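Local coordinates for TCP pilus virulence regulatory protein (Vibrio cholerae, PDB 4MLO) that probably activates transcription of Vibrio cholerae virulence genes as an AraC-family DNA-binding regulator, and carries palmitoleic acid in a pocket lined partly by its cupin-like domain, at residues A[24-29]-A[64-69]; A[31-36]-A[57-62]; A[180-185]-A[219-224]; A[106-111]-A[160-165]. All coordinates share one frame; numbering follows the deposited sequence.

Contact 1: residues A[24-29]-A[64-69]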
# COMPACT_ATOMS: atom_id res chain seq x y z
N ASN A 24 -7.19 7.21 5.76
CA ASN A 24 -5.86 7.44 6.27
C ASN A 24 -5.10 6.12 6.42
O ASN A 24 -4.36 5.91 7.38
CB ASN A 24 -5.89 8.25 7.56
CG ASN A 24 -6.22 9.73 7.31
OD1 ASN A 24 -6.18 10.20 6.16
ND2 ASN A 24 -6.58 10.44 8.37
N LEU A 25 -5.21 5.29 5.39
CA LEU A 25 -4.45 4.04 5.29
C LEU A 25 -3.06 4.36 4.74
O LEU A 25 -2.93 4.73 3.57
CB LEU A 25 -5.17 3.05 4.37
CG LEU A 25 -4.51 1.68 4.20
CD1 LEU A 25 -4.60 0.92 5.53
CD2 LEU A 25 -5.09 0.89 3.00
N TYR A 26 -2.04 4.15 5.58
CA TYR A 26 -0.63 4.30 5.21
C TYR A 26 -0.14 3.07 4.47
O TYR A 26 -0.29 1.93 4.93
CB TYR A 26 0.24 4.55 6.46
CG TYR A 26 1.72 4.50 6.17
CD1 TYR A 26 2.37 5.56 5.56
CD2 TYR A 26 2.45 3.39 6.49
CE1 TYR A 26 3.74 5.48 5.28
CE2 TYR A 26 3.76 3.29 6.21
CZ TYR A 26 4.40 4.32 5.59
OH TYR A 26 5.75 4.11 5.34
N ILE A 27 0.45 3.30 3.31
CA ILE A 27 0.89 2.22 2.43
C ILE A 27 2.36 2.00 2.76
O ILE A 27 3.22 2.77 2.35
CB ILE A 27 0.66 2.55 0.96
CG1 ILE A 27 -0.82 2.84 0.70
CG2 ILE A 27 1.11 1.41 0.11
CD1 ILE A 27 -1.78 1.71 1.10
N ASN A 28 2.66 0.92 3.51
CA ASN A 28 3.99 0.68 4.05
C ASN A 28 4.97 0.21 2.99
O ASN A 28 6.18 0.42 3.11
CB ASN A 28 3.92 -0.37 5.16
CG ASN A 28 5.23 -0.53 5.87
OD1 ASN A 28 5.65 0.37 6.56
ND2 ASN A 28 5.90 -1.67 5.68
N ASP A 29 4.46 -0.46 1.96
CA ASP A 29 5.23 -1.00 0.85
C ASP A 29 4.37 -0.93 -0.41
O ASP A 29 3.14 -0.85 -0.31
CB ASP A 29 5.64 -2.45 1.10
CG ASP A 29 6.85 -2.54 2.01
OD1 ASP A 29 7.91 -2.01 1.63
OD2 ASP A 29 6.71 -3.11 3.10
N ASN A 64 4.30 4.88 0.86
CA ASN A 64 4.29 6.09 1.70
C ASN A 64 3.11 6.98 1.39
O ASN A 64 3.03 8.09 1.90
CB ASN A 64 5.59 6.89 1.61
CG ASN A 64 6.76 6.14 2.18
OD1 ASN A 64 6.64 5.44 3.18
ND2 ASN A 64 7.90 6.24 1.51
N SER A 65 2.16 6.52 0.58
CA SER A 65 0.98 7.32 0.38
C SER A 65 0.01 7.11 1.54
O SER A 65 0.10 6.14 2.29
CB SER A 65 0.30 6.97 -0.95
OG SER A 65 -0.13 5.61 -0.99
N ILE A 66 -0.94 8.02 1.67
CA ILE A 66 -2.00 7.95 2.67
C ILE A 66 -3.30 7.89 1.90
O ILE A 66 -3.73 8.89 1.31
CB ILE A 66 -1.98 9.15 3.63
CG1 ILE A 66 -0.68 9.20 4.41
CG2 ILE A 66 -3.19 9.09 4.59
CD1 ILE A 66 -0.39 8.01 5.26
N GLN A 67 -3.94 6.72 1.90
CA GLN A 67 -5.07 6.44 1.03
C GLN A 67 -6.41 6.69 1.71
O GLN A 67 -6.59 6.44 2.91
CB GLN A 67 -5.00 5.00 0.56
CG GLN A 67 -3.76 4.67 -0.29
CD GLN A 67 -3.82 5.27 -1.67
OE1 GLN A 67 -4.89 5.59 -2.17
NE2 GLN A 67 -2.66 5.37 -2.33
N ARG A 68 -7.36 7.19 0.92
CA ARG A 68 -8.77 7.33 1.30
C ARG A 68 -9.62 6.85 0.14
O ARG A 68 -9.82 7.60 -0.82
CB ARG A 68 -9.12 8.77 1.65
CG ARG A 68 -8.31 9.33 2.79
CD ARG A 68 -8.52 10.83 2.97
NE ARG A 68 -7.54 11.34 3.90
CZ ARG A 68 -6.35 11.86 3.57
NH1 ARG A 68 -5.97 12.01 2.31
NH2 ARG A 68 -5.55 12.26 4.53
N PHE A 69 -10.15 5.63 0.23
CA PHE A 69 -10.92 5.10 -0.89
C PHE A 69 -11.84 4.01 -0.37
O PHE A 69 -11.66 3.49 0.73
CB PHE A 69 -10.03 4.57 -2.02
CG PHE A 69 -9.27 3.29 -1.70
CD1 PHE A 69 -8.01 3.35 -1.14
CD2 PHE A 69 -9.78 2.04 -2.05
CE1 PHE A 69 -7.29 2.21 -0.89
CE2 PHE A 69 -9.07 0.88 -1.79
CZ PHE A 69 -7.81 0.97 -1.23

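Contact 2: residues A[31-36]-A[57-62]. With PAM (palmitoleic acid), chain E.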
# COMPACT_ATOMS: atom_id res chain seq x y z
N LYS A 31 2.01 -1.71 -3.33
CA LYS A 31 0.93 -2.71 -3.38
C LYS A 31 0.25 -2.71 -4.74
O LYS A 31 0.14 -1.68 -5.40
CB LYS A 31 -0.14 -2.47 -2.29
CG LYS A 31 0.36 -2.88 -0.92
CD LYS A 31 -0.66 -2.63 0.15
CE LYS A 31 -0.03 -2.74 1.50
NZ LYS A 31 0.15 -4.16 1.87
N MET A 32 -0.25 -3.88 -5.13
CA MET A 32 -1.05 -4.03 -6.32
C MET A 32 -2.24 -4.89 -5.93
O MET A 32 -2.08 -5.83 -5.14
CB MET A 32 -0.26 -4.67 -7.46
CG MET A 32 0.97 -3.88 -7.86
SD MET A 32 2.09 -4.78 -9.01
CE MET A 32 1.08 -4.83 -10.47
N PHE A 33 -3.43 -4.56 -6.41
CA PHE A 33 -4.56 -5.44 -6.13
C PHE A 33 -5.54 -5.46 -7.29
O PHE A 33 -5.53 -4.58 -8.16
CB PHE A 33 -5.27 -5.07 -4.80
CG PHE A 33 -6.08 -3.80 -4.83
CD1 PHE A 33 -5.54 -2.62 -4.35
CD2 PHE A 33 -7.40 -3.80 -5.27
CE1 PHE A 33 -6.29 -1.45 -4.32
CE2 PHE A 33 -8.16 -2.63 -5.25
CZ PHE A 33 -7.60 -1.45 -4.78
N TRP A 34 -6.35 -6.51 -7.31
CA TRP A 34 -7.36 -6.70 -8.35
C TRP A 34 -8.34 -7.76 -7.89
O TRP A 34 -8.03 -8.60 -7.03
CB TRP A 34 -6.74 -7.10 -9.69
CG TRP A 34 -6.09 -8.44 -9.66
CD1 TRP A 34 -6.64 -9.62 -10.05
CD2 TRP A 34 -4.76 -8.74 -9.21
NE1 TRP A 34 -5.74 -10.65 -9.85
CE2 TRP A 34 -4.58 -10.13 -9.35
CE3 TRP A 34 -3.71 -7.98 -8.69
CZ2 TRP A 34 -3.39 -10.77 -9.00
CZ3 TRP A 34 -2.53 -8.62 -8.35
CH2 TRP A 34 -2.39 -10.01 -8.50
N ILE A 35 -9.53 -7.73 -8.48
CA ILE A 35 -10.59 -8.69 -8.18
C ILE A 35 -10.51 -9.84 -9.18
O ILE A 35 -9.99 -9.69 -10.29
CB ILE A 35 -11.97 -7.99 -8.22
CG1 ILE A 35 -12.32 -7.51 -9.64
CG2 ILE A 35 -12.00 -6.82 -7.22
CD1 ILE A 35 -13.69 -6.85 -9.76
N ASP A 36 -11.00 -11.02 -8.78
CA ASP A 36 -10.83 -12.22 -9.60
C ASP A 36 -12.01 -12.48 -10.52
O ASP A 36 -11.93 -13.38 -11.37
CB ASP A 36 -10.60 -13.44 -8.72
CG ASP A 36 -11.85 -13.88 -7.99
OD1 ASP A 36 -12.80 -13.08 -7.84
OD2 ASP A 36 -11.87 -15.04 -7.53
N SER A 57 -8.42 -5.33 -14.23
CA SER A 57 -8.02 -4.01 -13.74
C SER A 57 -7.06 -4.16 -12.57
O SER A 57 -7.44 -4.71 -11.53
CB SER A 57 -9.25 -3.21 -13.31
OG SER A 57 -10.25 -3.11 -14.32
N ILE A 58 -5.84 -3.66 -12.71
CA ILE A 58 -4.87 -3.65 -11.63
C ILE A 58 -4.84 -2.26 -11.02
O ILE A 58 -4.64 -1.26 -11.74
CB ILE A 58 -3.46 -4.03 -12.13
CG1 ILE A 58 -3.47 -5.35 -12.89
CG2 ILE A 58 -2.47 -4.09 -10.96
CD1 ILE A 58 -3.90 -6.54 -12.08
N ILE A 59 -4.96 -2.19 -9.69
CA ILE A 59 -4.80 -0.95 -8.95
C ILE A 59 -3.44 -0.99 -8.27
O ILE A 59 -3.11 -1.96 -7.59
CB ILE A 59 -5.91 -0.75 -7.90
CG1 ILE A 59 -7.30 -0.91 -8.57
CG2 ILE A 59 -5.77 0.61 -7.25
CD1 ILE A 59 -7.61 0.13 -9.61
N LEU A 60 -2.66 0.06 -8.47
CA LEU A 60 -1.34 0.17 -7.87
C LEU A 60 -1.39 1.26 -6.82
O LEU A 60 -1.81 2.38 -7.11
CB LEU A 60 -0.30 0.50 -8.92
CG LEU A 60 -0.08 -0.55 -10.02
CD1 LEU A 60 -1.07 -0.36 -11.18
CD2 LEU A 60 1.34 -0.53 -10.50
N LEU A 61 -0.84 0.98 -5.64
CA LEU A 61 -0.81 1.95 -4.55
C LEU A 61 0.65 2.27 -4.22
O LEU A 61 1.46 1.36 -3.99
CB LEU A 61 -1.53 1.44 -3.29
CG LEU A 61 -3.00 1.02 -3.47
CD1 LEU A 61 -3.55 0.54 -2.15
CD2 LEU A 61 -3.83 2.17 -4.00
N LYS A 62 0.98 3.56 -4.21
CA LYS A 62 2.36 3.99 -4.03
C LYS A 62 2.79 3.91 -2.57
O LYS A 62 2.04 4.28 -1.66
CB LYS A 62 2.55 5.41 -4.55
CG LYS A 62 3.98 5.82 -4.62
CD LYS A 62 4.13 7.29 -4.85
CE LYS A 62 3.46 7.72 -6.09
NZ LYS A 62 3.80 9.16 -6.36
C1 PAM E . -3.32 -5.26 3.34
O1 PAM E . -3.41 -6.44 2.91
O2 PAM E . -2.22 -4.67 3.40
C2 PAM E . -4.55 -4.54 3.84
C3 PAM E . -4.80 -3.23 3.07
C4 PAM E . -5.00 -3.54 1.59
C5 PAM E . -5.33 -2.30 0.77
C6 PAM E . -5.36 -2.62 -0.73
C7 PAM E . -6.46 -3.62 -1.09
C8 PAM E . -7.84 -3.02 -0.92
C9 PAM E . -8.95 -4.02 -1.21
C10 PAM E . -9.31 -5.00 -0.37
C11 PAM E . -8.59 -5.25 0.95
C12 PAM E . -9.51 -5.81 2.03
C13 PAM E . -8.80 -5.67 3.38
C14 PAM E . -9.69 -5.75 4.60
C15 PAM E . -10.79 -4.69 4.58
C16 PAM E . -11.27 -4.35 5.97
O HOH W 1 -9.69 -5.49 -10.47

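Contact 3: residues A[180-185]-A[219-224]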
# COMPACT_ATOMS: atom_id res chain seq x y z
N SER A 180 11.67 2.79 12.32
CA SER A 180 12.84 2.28 13.01
C SER A 180 12.65 2.16 14.52
O SER A 180 13.45 1.48 15.18
CB SER A 180 14.03 3.18 12.70
OG SER A 180 14.05 4.39 13.46
N ASP A 181 11.65 2.83 15.08
CA ASP A 181 11.35 2.80 16.50
C ASP A 181 9.88 3.14 16.67
O ASP A 181 9.54 4.25 17.08
CB ASP A 181 12.27 3.76 17.25
CG ASP A 181 12.28 3.55 18.72
OD1 ASP A 181 11.44 2.80 19.28
OD2 ASP A 181 13.11 4.21 19.39
N ILE A 182 9.03 2.18 16.32
CA ILE A 182 7.61 2.46 16.13
C ILE A 182 6.92 2.90 17.42
O ILE A 182 5.91 3.62 17.37
CB ILE A 182 6.95 1.21 15.52
CG1 ILE A 182 5.52 1.48 15.06
CG2 ILE A 182 6.92 0.07 16.53
CD1 ILE A 182 5.46 2.46 13.91
N THR A 183 7.44 2.48 18.61
CA THR A 183 6.82 2.79 19.89
C THR A 183 7.36 4.08 20.49
O THR A 183 6.83 4.52 21.51
CB THR A 183 6.98 1.64 20.93
OG1 THR A 183 8.34 1.53 21.40
CG2 THR A 183 6.56 0.33 20.38
N ARG A 184 8.36 4.68 19.88
CA ARG A 184 8.88 5.93 20.42
C ARG A 184 7.78 6.98 20.46
O ARG A 184 6.91 7.02 19.56
CB ARG A 184 10.07 6.39 19.58
CG ARG A 184 10.71 7.69 20.05
CD ARG A 184 12.03 7.89 19.32
NE ARG A 184 12.50 9.25 19.53
CZ ARG A 184 13.62 9.75 19.01
NH1 ARG A 184 14.42 8.99 18.28
NH2 ARG A 184 13.93 11.02 19.25
N ASN A 185 7.87 7.87 21.46
CA ASN A 185 6.87 8.93 21.66
C ASN A 185 7.21 10.10 20.73
O ASN A 185 7.59 11.20 21.15
CB ASN A 185 6.75 9.36 23.12
CG ASN A 185 6.38 8.21 24.06
OD1 ASN A 185 7.01 8.02 25.10
ND2 ASN A 185 5.34 7.43 23.70
N SER A 219 -1.30 6.26 11.65
CA SER A 219 -1.47 5.51 10.41
C SER A 219 -0.33 4.54 10.19
O SER A 219 -0.55 3.39 9.80
CB SER A 219 -1.64 6.47 9.22
OG SER A 219 -0.43 7.04 8.73
N ILE A 220 0.91 4.96 10.45
CA ILE A 220 2.06 4.06 10.32
C ILE A 220 1.95 2.92 11.32
O ILE A 220 2.24 1.75 11.00
CB ILE A 220 3.36 4.85 10.47
CG1 ILE A 220 3.48 5.89 9.34
CG2 ILE A 220 4.60 3.90 10.51
CD1 ILE A 220 4.59 6.86 9.59
N ARG A 221 1.49 3.22 12.54
CA ARG A 221 1.30 2.19 13.57
C ARG A 221 0.20 1.20 13.19
O ARG A 221 0.33 0.01 13.48
CB ARG A 221 1.00 2.82 14.92
CG ARG A 221 2.22 3.55 15.53
CD ARG A 221 1.91 4.14 16.91
NE ARG A 221 3.17 4.59 17.54
CZ ARG A 221 3.30 5.56 18.43
NH1 ARG A 221 2.26 6.24 18.86
NH2 ARG A 221 4.53 5.85 18.87
N ILE A 222 -0.87 1.64 12.53
CA ILE A 222 -1.88 0.67 12.09
C ILE A 222 -1.31 -0.28 11.06
O ILE A 222 -1.58 -1.49 11.06
CB ILE A 222 -3.14 1.40 11.56
CG1 ILE A 222 -3.94 2.08 12.68
CG2 ILE A 222 -4.09 0.44 10.76
CD1 ILE A 222 -4.45 1.16 13.79
N SER A 223 -0.55 0.24 10.12
CA SER A 223 -0.01 -0.64 9.11
C SER A 223 1.01 -1.60 9.72
O SER A 223 1.10 -2.75 9.29
CB SER A 223 0.54 0.19 7.96
OG SER A 223 -0.56 0.82 7.31
N TYR A 224 1.72 -1.19 10.78
CA TYR A 224 2.56 -2.12 11.53
C TYR A 224 1.73 -3.23 12.16
O TYR A 224 2.09 -4.42 12.08
CB TYR A 224 3.37 -1.31 12.55
CG TYR A 224 4.46 -2.05 13.29
CD1 TYR A 224 4.19 -2.74 14.43
CD2 TYR A 224 5.79 -1.92 12.89
CE1 TYR A 224 5.20 -3.40 15.14
CE2 TYR A 224 6.80 -2.58 13.60
CZ TYR A 224 6.47 -3.34 14.71
OH TYR A 224 7.44 -4.00 15.46

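Contact 4: residues A[106-111]-A[160-165]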
# COMPACT_ATOMS: atom_id res chain seq x y z
N ASN A 106 12.58 11.82 -15.03
CA ASN A 106 12.65 13.16 -14.46
C ASN A 106 11.63 14.11 -15.07
O ASN A 106 11.33 15.14 -14.46
CB ASN A 106 14.05 13.74 -14.64
CG ASN A 106 15.03 13.19 -13.63
OD1 ASN A 106 14.63 12.70 -12.57
ND2 ASN A 106 16.32 13.27 -13.95
N LEU A 107 11.07 13.78 -16.23
CA LEU A 107 10.00 14.59 -16.80
C LEU A 107 8.63 14.30 -16.19
O LEU A 107 7.71 15.10 -16.34
CB LEU A 107 9.95 14.36 -18.32
CG LEU A 107 11.17 14.91 -19.08
CD1 LEU A 107 11.18 14.50 -20.55
CD2 LEU A 107 11.20 16.42 -18.98
N TYR A 108 8.47 13.17 -15.50
CA TYR A 108 7.19 12.77 -14.95
C TYR A 108 6.85 13.53 -13.66
O TYR A 108 7.73 13.91 -12.88
CB TYR A 108 7.20 11.27 -14.66
CG TYR A 108 7.31 10.34 -15.85
CD1 TYR A 108 6.98 10.76 -17.14
CD2 TYR A 108 7.73 9.02 -15.69
CE1 TYR A 108 7.05 9.91 -18.23
CE2 TYR A 108 7.80 8.15 -16.78
CZ TYR A 108 7.46 8.60 -18.05
OH TYR A 108 7.53 7.75 -19.13
N SER A 109 5.55 13.71 -13.41
CA SER A 109 5.07 14.31 -12.17
C SER A 109 5.04 13.27 -11.04
O SER A 109 5.22 12.07 -11.26
CB SER A 109 3.69 14.92 -12.38
OG SER A 109 2.69 13.93 -12.37
N GLU A 110 4.82 13.73 -9.80
CA GLU A 110 4.94 12.87 -8.63
C GLU A 110 3.72 12.93 -7.73
O GLU A 110 3.82 12.69 -6.52
CB GLU A 110 6.19 13.23 -7.82
CG GLU A 110 7.47 13.24 -8.62
CD GLU A 110 8.69 13.32 -7.72
OE1 GLU A 110 9.38 14.37 -7.74
OE2 GLU A 110 8.95 12.34 -6.99
N ASN A 111 2.55 13.24 -8.28
CA ASN A 111 1.37 13.49 -7.45
C ASN A 111 0.48 12.27 -7.27
O ASN A 111 -0.05 12.06 -6.18
CB ASN A 111 0.56 14.64 -8.05
CG ASN A 111 1.36 15.92 -8.14
OD1 ASN A 111 2.19 16.21 -7.27
ND2 ASN A 111 1.12 16.69 -9.20
N ASN A 160 2.24 9.76 -17.02
CA ASN A 160 3.35 10.71 -16.95
C ASN A 160 3.69 11.01 -15.49
O ASN A 160 3.88 12.17 -15.10
CB ASN A 160 3.00 11.99 -17.71
CG ASN A 160 4.21 12.76 -18.14
OD1 ASN A 160 4.55 13.81 -17.57
ND2 ASN A 160 4.89 12.27 -19.18
N SER A 161 3.71 9.95 -14.67
CA SER A 161 3.81 10.07 -13.22
C SER A 161 4.76 9.02 -12.65
O SER A 161 4.77 7.86 -13.09
CB SER A 161 2.45 9.87 -12.54
OG SER A 161 1.57 10.93 -12.84
N ILE A 162 5.49 9.41 -11.61
CA ILE A 162 6.40 8.50 -10.91
C ILE A 162 5.58 7.55 -10.05
O ILE A 162 4.71 7.98 -9.28
CB ILE A 162 7.39 9.30 -10.05
CG1 ILE A 162 8.35 10.12 -10.92
CG2 ILE A 162 8.19 8.36 -9.13
CD1 ILE A 162 9.27 9.30 -11.80
N PHE A 163 5.86 6.26 -10.18
CA PHE A 163 5.36 5.26 -9.24
C PHE A 163 6.46 4.85 -8.27
O PHE A 163 6.29 4.98 -7.06
CB PHE A 163 4.80 4.04 -9.98
CG PHE A 163 4.17 3.01 -9.06
CD1 PHE A 163 4.69 1.73 -8.97
CD2 PHE A 163 3.09 3.36 -8.25
CE1 PHE A 163 4.15 0.80 -8.12
CE2 PHE A 163 2.53 2.41 -7.37
CZ PHE A 163 3.06 1.14 -7.33
N ILE A 164 7.61 4.42 -8.78
CA ILE A 164 8.74 4.06 -7.91
C ILE A 164 9.47 5.34 -7.53
O ILE A 164 10.27 5.90 -8.29
CB ILE A 164 9.68 3.04 -8.56
CG1 ILE A 164 8.91 1.80 -9.03
CG2 ILE A 164 10.81 2.66 -7.58
CD1 ILE A 164 8.11 1.10 -7.91
N THR A 165 9.22 5.78 -6.31
CA THR A 165 9.75 7.04 -5.81
C THR A 165 11.24 6.95 -5.57
O THR A 165 11.78 5.89 -5.30
CB THR A 165 9.04 7.43 -4.50
OG1 THR A 165 7.64 7.52 -4.76
CG2 THR A 165 9.53 8.75 -3.98

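Contact 1: residues A[24-29]-A[64-69]
The ring of Y26 is met at its edge, near its own plane, by the CD1 methyl of I66 and by the side-chain oxygen of N64. The methyl lies 3.7 Å from Y26 CD1, while Y26 OH donates a hydrogen bond of 2.7 Å to N64 OD1. Ring and amide lie side by side, pointing the same way, with their planes only 30° apart. With its CG anti to the backbone N (chi1 171°), Y26 carries its hydroxyl along the strand to that amide. At the other end of the contact the flat groups of N24 and R68 stand nearly perpendicular, and the bond from R68 NH2 to N24 OD1 is weak despite its 2.7 Å; the guanidinium has firmer partners in N46 and the R209 carbonyl. Between these ends the backbones pair antiparallel. The bond from Q67 N to L25 O is short and almost straight, at 2.8 Å and 175°, and N64 N closes on I27 O at the same distance. N24 and L25 both face Q67, a G1 beta bulge in which N24 has positive phi. On the face that carries L25, Q67 CG receives I27 CG1 from the loop at 3.6 Å. Q67 NE2 gives one hydrogen bond to S65 OG, itself bonded to the K62 carbonyl, and another to the D113 carbonyl. The pair joins strands 19-26 and 66-73: helix 213-230 covers Y26 and I66, helix 170-180 covers Y26 and N64, whereas I27 and Q67 lean on L61 of strand 57-61, and L25 and F69 reach the fatty acid.

Contact 2: residues A[31-36]-A[57-62]
K31, paired with L61 across the sheet, sends its ammonium to two acceptors: NZ donates to O2 of palmitoleic acid at 2.9 Å and also to the hydroxyl of T85. The chain runs extended from CB and bends only at its last torsion (chi4 -78°), which turns NZ onto the carboxylate. Two residues on, F33 lies sandwiched. I59 CB sits over one face, 3.7 Å from the ring centroid and 17° off the normal, a CH-pi contact; the opposite face takes the lipid chain, with F33 CD1 3.5 Å from C7 of palmitoleic acid. L61 CD1 comes up to the ring edge and also reaches the lipid, 3.9 Å from its C6. Backbone bonds in both directions between F33 and I59, and between K31 and L61, fix this antiparallel register. The other side of the sheet is hydrophobic too: the CE methyl of M32 lies 3.7 Å from I58 CG2, and I58 CD1 packs at the same distance from CE3 of W34. Where direct pairing stops, one water accepts from I35 N and donates to S57 O, the latter at 2.6 Å. Strands 31-35 and 57-61 thus form part of the wall of the fatty-acid pocket. The chemistry is divided: K31 and K230 would be expected to balance the charge of the carboxylate, with Y12 OH as a further hydrogen-bond partner, while F33, backed by I59, and L61 offer the tail apolar surface.

Contact 3: residues A[180-185]-A[219-224]
I182 lies along R221 while its two branches spread over the helix surface. With CG1 anti to the backbone N (chi1 -170°) and chi2 at 65°, I182 CD1 comes within 3.8 Å of I220 CG2 and equally close to the CG of R221. The other branch, CG2, projects over one face of the Y224 ring, 4.0 Å from the centroid and displaced toward the rim, a CH-pi contact. Y224 meets it by turning its own CG away from the backbone N, anti at -171°, so that the ring leans toward the loop. R221 runs the opposite way to I182: extended from CG to NE, it slides past the isoleucine and reaches the backbone beyond. There NE donates to I182 O at 2.9 Å and NH2 to the same oxygen at 3.0 Å, a side-on grip with the acceptor in the guanidinium plane. R184 O lies beyond the NH2 end, near the guanidinium plane, 2.7 Å from R221 NH2. The carbonyls are presented by the type I turn from D181 to R184, which follows helix 170-180. Helix 213-230 is probably the long helix that links the two helix-turn-helix units in AraC-family DNA-binding domains, and this contact ties the loop before the first unit to it. Chemically, an arginine is held here by the neutral carbonyl of I182, without a carboxylate across the contact; its charge would be expected to polarise that C=O, while I220, Y224 and R221 CG surround the isoleucine branches with carbon.

Contact 4: residues A[106-111]-A[160-165]
Y108 rests on the chain of N160 from its first side-chain atom outward. CB lies 3.5 Å from N160 O and also meets the CD1 methyl of I162, whose side chain crosses the tyrosine at about a right angle. Next along, Y108 CG is 3.7 Å from N160 C. From there one edge of the ring takes the N160 amide, with ND2 3.3 Å from Y108 CD1 and as close to CE1; the nitrogen is near the ring plane, and the amide is turned 73° against it. On the other edge CD2 faces I162 CD1, and the side chain also touches E156 and K157 of helix 141-159. Beside the tyrosine a single backbone bridge forms: S109 N donates to N160 O at 2.8 Å, and I162 N returns a bond to S109 O at 2.7 Å, almost straight on to the oxygen. E110 CG then lies alongside I162 CG1. N160 has positive phi and is the C-prime residue of a Schellman motif, its N bonding back to K157 O and S161 N to E156 O. The loop before strand 114-118 is thereby joined to the end of helix 141-159. What follows chemically is that the carbonyl of the helix-ending residue, turned out of the helix by this backbone twist, finds its donor in the neighbouring loop, while the tyrosine CB and CG pack against the N160 carbonyl group.

Contacts 1 and 2 share one neighbourhood, their centres about 13 Å apart: contact 2 is nested in the loop closed by contact 1, and the two meet where I27 CD1 packs 3.9 Å from L61 CD1 and F69 CE2 lies 4.1 Å from F33 CZ. Together they supply L25, F69, K31, F33 and L61 to the palmitoleic acid pocket. Contact 1 also touches contact 3, S223 OG probably bonding to Y26 O at 2.6 Å, so the cupin-like sheet abuts the helix that probably links the DNA-binding units. Contact 4 reaches contact 2 through K62, whose NZ bonds weakly to I162 O. Contacts 3 and 4, with centres about 27 Å apart, do not touch.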